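Local coordinates for prophage MuSo2, 43 kDa tail protein (Shewanella oneidensis, PDB 3CDD), which probably serves as a structural component of the baseplate in the contractile tail of a Mu-like prophage, at residues V72-W80 against S92-D101. Sequence-based numbering, arbitrary orientation. Where two conformers were deposited one is given.
Sequences VITGYVDDW and SVSGRDKTAD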
ATOM      1  N   VAL A  72     -19.265 -19.713  17.450  1.00 30.45           N
ATOM      2  CA  VAL A  72     -19.179 -18.480  16.670  1.00 29.60           C
ATOM      3  C   VAL A  72     -18.296 -18.721  15.442  1.00 29.58           C
ATOM      4  O   VAL A  72     -18.623 -18.290  14.335  1.00 29.86           O
ATOM      5  CB  VAL A  72     -18.652 -17.302  17.534  1.00 29.79           C
ATOM      6  CG1 VAL A  72     -18.543 -16.005  16.704  1.00 29.09           C
ATOM      7  CG2 VAL A  72     -19.562 -17.065  18.734  1.00 28.12           C
ATOM      8  N   ILE A  73     -17.183 -19.423  15.645  1.00 29.42           N
ATOM      9  CA  ILE A  73     -16.193 -19.656  14.583  1.00 28.56           C
ATOM     10  C   ILE A  73     -15.379 -20.913  14.888  1.00 29.08           C
ATOM     11  O   ILE A  73     -14.998 -21.175  16.047  1.00 28.20           O
ATOM     12  CB  ILE A  73     -15.254 -18.406  14.310  1.00 29.32           C
ATOM     13  CG1 ILE A  73     -14.461 -18.570  12.999  1.00 28.00           C
ATOM     14  CG2 ILE A  73     -14.311 -18.069  15.527  1.00 27.76           C
ATOM     15  CD1 ILE A  73     -13.725 -17.310  12.576  1.00 28.54           C
ATOM     16  N   THR A  74     -15.111 -21.678  13.828  1.00 28.85           N
ATOM     17  CA  THR A  74     -14.369 -22.929  13.910  1.00 28.55           C
ATOM     18  C   THR A  74     -13.259 -22.908  12.850  1.00 28.89           C
ATOM     19  O   THR A  74     -13.523 -22.809  11.636  1.00 28.22           O
ATOM     20  CB  THR A  74     -15.299 -24.137  13.658  1.00 28.18           C
ATOM     21  OG1 THR A  74     -16.435 -24.072  14.531  1.00 28.55           O
ATOM     22  CG2 THR A  74     -14.571 -25.470  13.850  1.00 28.77           C
ATOM     23  N   GLY A  75     -12.016 -23.006  13.306  1.00 29.17           N
ATOM     24  CA  GLY A  75     -10.885 -22.993  12.373  1.00 29.70           C
ATOM     25  C   GLY A  75      -9.561 -23.373  12.993  1.00 29.94           C
ATOM     26  O   GLY A  75      -9.487 -24.306  13.791  1.00 29.94           O
ATOM     27  N   TYR A  76      -8.520 -22.642  12.601  1.00 30.26           N
ATOM     28  CA  TYR A  76      -7.156 -22.910  13.020  1.00 30.89           C
ATOM     29  C   TYR A  76      -6.439 -21.619  13.363  1.00 30.92           C
ATOM     30  O   TYR A  76      -6.718 -20.577  12.796  1.00 30.41           O
ATOM     31  CB  TYR A  76      -6.375 -23.590  11.892  1.00 31.52           C
ATOM     32  CG  TYR A  76      -7.023 -24.835  11.378  1.00 31.23           C
ATOM     33  CD1 TYR A  76      -6.812 -26.062  12.010  1.00 32.62           C
ATOM     34  CD2 TYR A  76      -7.849 -24.793  10.260  1.00 32.19           C
ATOM     35  CE1 TYR A  76      -7.423 -27.225  11.539  1.00 33.24           C
ATOM     36  CE2 TYR A  76      -8.450 -25.952   9.772  1.00 33.21           C
ATOM     37  CZ  TYR A  76      -8.235 -27.157  10.419  1.00 32.30           C
ATOM     38  OH  TYR A  76      -8.841 -28.296   9.941  1.00 33.45           O
ATOM     39  N   VAL A  77      -5.492 -21.713  14.290  1.00 30.58           N
ATOM     40  CA  VAL A  77      -4.621 -20.607  14.609  1.00 29.64           C
ATOM     41  C   VAL A  77      -3.662 -20.423  13.463  1.00 29.25           C
ATOM     42  O   VAL A  77      -2.958 -21.363  13.075  1.00 28.74           O
ATOM     43  CB  VAL A  77      -3.826 -20.876  15.914  1.00 30.05           C
ATOM     44  CG1 VAL A  77      -2.807 -19.772  16.156  1.00 29.20           C
ATOM     45  CG2 VAL A  77      -4.786 -20.981  17.088  1.00 29.27           C
ATOM     46  N   ASP A  78      -3.659 -19.219  12.897  1.00 28.53           N
ATOM     47  CA  ASP A  78      -2.669 -18.861  11.887  1.00 28.23           C
ATOM     48  C   ASP A  78      -1.402 -18.412  12.571  1.00 27.93           C
ATOM     49  O   ASP A  78      -0.321 -18.919  12.261  1.00 28.13           O
ATOM     50  CB  ASP A  78      -3.175 -17.715  11.015  1.00 28.92           C
ATOM     51  CG  ASP A  78      -4.092 -18.176   9.919  1.00 31.13           C
ATOM     52  OD1 ASP A  78      -3.828 -19.248   9.327  1.00 32.16           O
ATOM     53  OD2 ASP A  78      -5.060 -17.438   9.626  1.00 34.15           O
ATOM     54  N   ASP A  79      -1.558 -17.465  13.506  1.00 26.86           N
ATOM     55  CA  ASP A  79      -0.456 -16.754  14.143  1.00 27.52           C
ATOM     56  C   ASP A  79      -0.532 -16.800  15.672  1.00 27.00           C
ATOM     57  O   ASP A  79      -1.584 -16.554  16.269  1.00 26.36           O
ATOM     58  CB  ASP A  79      -0.409 -15.273  13.688  1.00 27.74           C
ATOM     59  CG  ASP A  79      -0.091 -15.109  12.189  1.00 31.62           C
ATOM     60  OD1 ASP A  79      -0.541 -15.936  11.378  1.00 30.07           O
ATOM     61  OD2 ASP A  79       0.640 -14.151  11.808  1.00 38.05           O
ATOM     62  N   TRP A  80       0.601 -17.120  16.280  1.00 26.43           N
ATOM     63  CA  TRP A  80       0.843 -16.959  17.694  1.00 26.48           C
ATOM     64  C   TRP A  80       1.719 -15.705  17.849  1.00 26.18           C
ATOM     65  O   TRP A  80       2.762 -15.587  17.213  1.00 26.20           O
ATOM     66  CB  TRP A  80       1.553 -18.221  18.212  1.00 26.94           C
ATOM     67  CG  TRP A  80       2.227 -18.086  19.542  1.00 26.76           C
ATOM     68  CD1 TRP A  80       3.558 -18.203  19.787  1.00 27.61           C
ATOM     69  CD2 TRP A  80       1.605 -17.780  20.806  1.00 27.20           C
ATOM     70  NE1 TRP A  80       3.809 -18.004  21.129  1.00 28.60           N
ATOM     71  CE2 TRP A  80       2.627 -17.744  21.774  1.00 27.75           C
ATOM     72  CE3 TRP A  80       0.281 -17.530  21.209  1.00 28.48           C
ATOM     73  CZ2 TRP A  80       2.373 -17.487  23.138  1.00 27.78           C
ATOM     74  CZ3 TRP A  80       0.027 -17.282  22.576  1.00 28.06           C
ATOM     75  CH2 TRP A  80       1.067 -17.261  23.511  1.00 27.03           C
ATOM     76  N   SER A  92      -1.454 -12.878  21.943  1.00 29.89           N
ATOM     77  CA  SER A  92      -2.603 -12.873  21.059  1.00 29.03           C
ATOM     78  C   SER A  92      -2.427 -13.949  20.020  1.00 29.32           C
ATOM     79  O   SER A  92      -1.289 -14.341  19.689  1.00 28.78           O
ATOM     80  CB  SER A  92      -2.898 -11.481  20.446  1.00 29.38           C
ATOM     81  OG  SER A  92      -2.027 -11.073  19.415  1.00 29.53           O
ATOM     82  N   VAL A  93      -3.563 -14.484  19.577  1.00 29.19           N
ATOM     83  CA  VAL A  93      -3.620 -15.370  18.426  1.00 28.71           C
ATOM     84  C   VAL A  93      -4.525 -14.733  17.369  1.00 28.67           C
ATOM     85  O   VAL A  93      -5.426 -13.919  17.680  1.00 28.28           O
ATOM     86  CB  VAL A  93      -4.166 -16.772  18.795  1.00 28.76           C
ATOM     87  CG1 VAL A  93      -3.138 -17.557  19.616  1.00 28.27           C
ATOM     88  CG2 VAL A  93      -5.500 -16.661  19.552  1.00 28.69           C
ATOM     89  N   SER A  94      -4.256 -15.089  16.123  1.00 28.17           N
ATOM     90  CA  SER A  94      -5.079 -14.713  14.980  0.50 28.14           C
ATOM     91  C   SER A  94      -5.297 -15.966  14.145  1.00 27.83           C
ATOM     92  O   SER A  94      -4.517 -16.914  14.248  1.00 27.29           O
ATOM     93  CB  SER A  94      -4.347 -13.667  14.146  0.50 28.40           C
ATOM     94  OG  SER A  94      -5.225 -13.003  13.262  0.50 29.90           O
ATOM     95  N   GLY A  95      -6.329 -15.958  13.314  1.00 27.81           N
ATOM     96  CA  GLY A  95      -6.600 -17.070  12.412  1.00 27.83           C
ATOM     97  C   GLY A  95      -7.865 -16.846  11.609  1.00 27.79           C
ATOM     98  O   GLY A  95      -8.417 -15.745  11.547  1.00 26.89           O
ATOM     99  N   ARG A  96      -8.343 -17.930  11.035  1.00 28.16           N
ATOM    100  CA  ARG A  96      -9.455 -17.911  10.089  1.00 27.64           C
ATOM    101  C   ARG A  96     -10.230 -19.211  10.350  1.00 28.14           C
ATOM    102  O   ARG A  96      -9.725 -20.111  11.032  1.00 27.85           O
ATOM    103  CB  ARG A  96      -8.890 -17.895   8.668  1.00 27.13           C
ATOM    104  CG  ARG A  96      -8.272 -16.555   8.242  1.00 27.38           C
ATOM    105  CD  ARG A  96      -7.457 -16.634   6.950  1.00 26.47           C
ATOM    106  NE  ARG A  96      -6.272 -17.490   7.100  1.00 25.92           N
ATOM    107  CZ  ARG A  96      -5.600 -18.002   6.076  1.00 25.29           C
ATOM    108  NH1 ARG A  96      -5.979 -17.723   4.828  1.00 25.94           N
ATOM    109  NH2 ARG A  96      -4.562 -18.800   6.291  1.00 22.90           N
ATOM    110  N   ASP A  97     -11.441 -19.316   9.809  1.00 28.29           N
ATOM    111  CA  ASP A  97     -12.191 -20.561   9.922  1.00 28.56           C
ATOM    112  C   ASP A  97     -11.593 -21.647   9.000  1.00 28.15           C
ATOM    113  O   ASP A  97     -10.710 -21.349   8.200  1.00 28.89           O
ATOM    114  CB  ASP A  97     -13.722 -20.310   9.794  1.00 28.49           C
ATOM    115  CG  ASP A  97     -14.272 -20.457   8.380  1.00 30.30           C
ATOM    116  OD1 ASP A  97     -13.545 -20.831   7.416  1.00 25.98           O
ATOM    117  OD2 ASP A  97     -15.496 -20.208   8.261  1.00 30.56           O
ATOM    118  N   LYS A  98     -12.040 -22.895   9.150  1.00 27.39           N
ATOM    119  CA  LYS A  98     -11.481 -24.056   8.421  1.00 26.91           C
ATOM    120  C   LYS A  98     -11.329 -23.875   6.911  1.00 26.24           C
ATOM    121  O   LYS A  98     -10.379 -24.399   6.315  1.00 26.02           O
ATOM    122  CB  LYS A  98     -12.333 -25.312   8.670  1.00 26.78           C
ATOM    123  CG  LYS A  98     -12.195 -25.915  10.056  1.00 26.76           C
ATOM    124  CD  LYS A  98     -13.166 -27.084  10.260  1.00 27.24           C
ATOM    125  CE  LYS A  98     -12.892 -28.186   9.257  1.00 29.81           C
ATOM    126  NZ  LYS A  98     -13.479 -29.502   9.680  1.00 33.26           N
ATOM    127  N   THR A  99     -12.261 -23.143   6.292  1.00 25.92           N
ATOM    128  CA  THR A  99     -12.244 -22.956   4.829  1.00 25.87           C
ATOM    129  C   THR A  99     -10.995 -22.213   4.340  1.00 26.61           C
ATOM    130  O   THR A  99     -10.743 -22.144   3.139  1.00 25.70           O
ATOM    131  CB  THR A  99     -13.521 -22.270   4.296  1.00 26.31           C
ATOM    132  OG1 THR A  99     -13.672 -20.978   4.902  1.00 26.37           O
ATOM    133  CG2 THR A  99     -14.769 -23.129   4.571  1.00 26.43           C
ATOM    134  N   ALA A 100     -10.188 -21.695   5.273  1.00 27.26           N
ATOM    135  CA  ALA A 100      -8.954 -21.011   4.890  1.00 27.52           C
ATOM    136  C   ALA A 100      -7.991 -21.963   4.173  1.00 27.62           C
ATOM    137  O   ALA A 100      -7.242 -21.535   3.301  1.00 28.15           O
ATOM    138  CB  ALA A 100      -8.291 -20.381   6.094  1.00 27.32           C
ATOM    139  N   ASP A 101      -8.018 -23.251   4.527  1.00 27.22           N
ATOM    140  CA  ASP A 101      -7.221 -24.251   3.819  1.00 26.98           C
ATOM    141  C   ASP A 101      -7.597 -24.303   2.336  1.00 26.99           C
ATOM    142  O   ASP A 101      -6.735 -24.523   1.485  1.00 26.67           O
ATOM    143  CB  ASP A 101      -7.366 -25.641   4.455  1.00 26.03           C
ATOM    144  CG  ASP A 101      -6.563 -25.782   5.742  1.00 26.64           C
ATOM    145  OD1 ASP A 101      -5.668 -24.934   5.995  1.00 26.23           O
ATOM    146  OD2 ASP A 101      -6.835 -26.735   6.507  1.00 24.80           O
TER
HETATM  147  O   HOH W   1     -16.653 -20.448  11.017  1.00 25.44           O
HETATM  148  O   HOH W   2      -9.279 -27.845   7.272  1.00 27.65           O
HETATM  149  O   HOH W   3      -6.454 -20.293   9.924  1.00 34.72           O
HETATM  150  O   HOH W   4      -5.343 -21.947   7.789  1.00 45.60           O
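Asp78 and Asp79 both face Ser94 across two antiparallel strands, an instance of how a bulge takes up a one-residue shift in register. Ser94 O accepts two amides: Asp78 N, at 2.8 Å, lies on a lone pair, whereas Asp79 N stands above the carbonyl plane. Asp79 O takes the return bond from Ser94 N. Beyond this bulge the pairing resumes with Tyr76 N on Arg96 O and ends with Lys98 N on Thr74 O (2.9 Å). Gly75 and Gly95 bring the backbones close: Gly75 CA-H points at Arg96 O and Gly95 CA-H at Tyr76 O.

The charged contact starts from the same bulge. Arg96, its chain bent at chi3 (-65°), approaches the Asp78 carboxylate side-on: NE reaches OD2 of Asp78 at 2.8 Å and NH2 reaches OD1 at 3.2 Å, both on the syn sides but tilted out of the carboxylate plane, NH2 more than NE. Ala100 CB lies 3.5 Å above the guanidinium plane, and NH2 also bridges to Asp104. Asp78 is shared with Arg208 of the second subunit. A water links Tyr76 OH to Asp101 OD2, while Asp101 OD1 pairs with Arg250 and Arg248 of that subunit.

Apolar packing flanks these bonds. Val93 CG1 meets the edge of the Trp80 ring at CE3 (3.8 Å) and touches Val77 CG1. At the other end, Tyr76 CE2 lies 3.8 Å from Lys98 CG.

Asp97 OD1 then caps Thr99 N within a type I turn leading into helix 100-104. The whole is a beta hairpin with a classic bulge, in the GpP-like N-terminal region of the phage-barrel clan, its sheet continued by the second subunit beside Asp79 and Trp80.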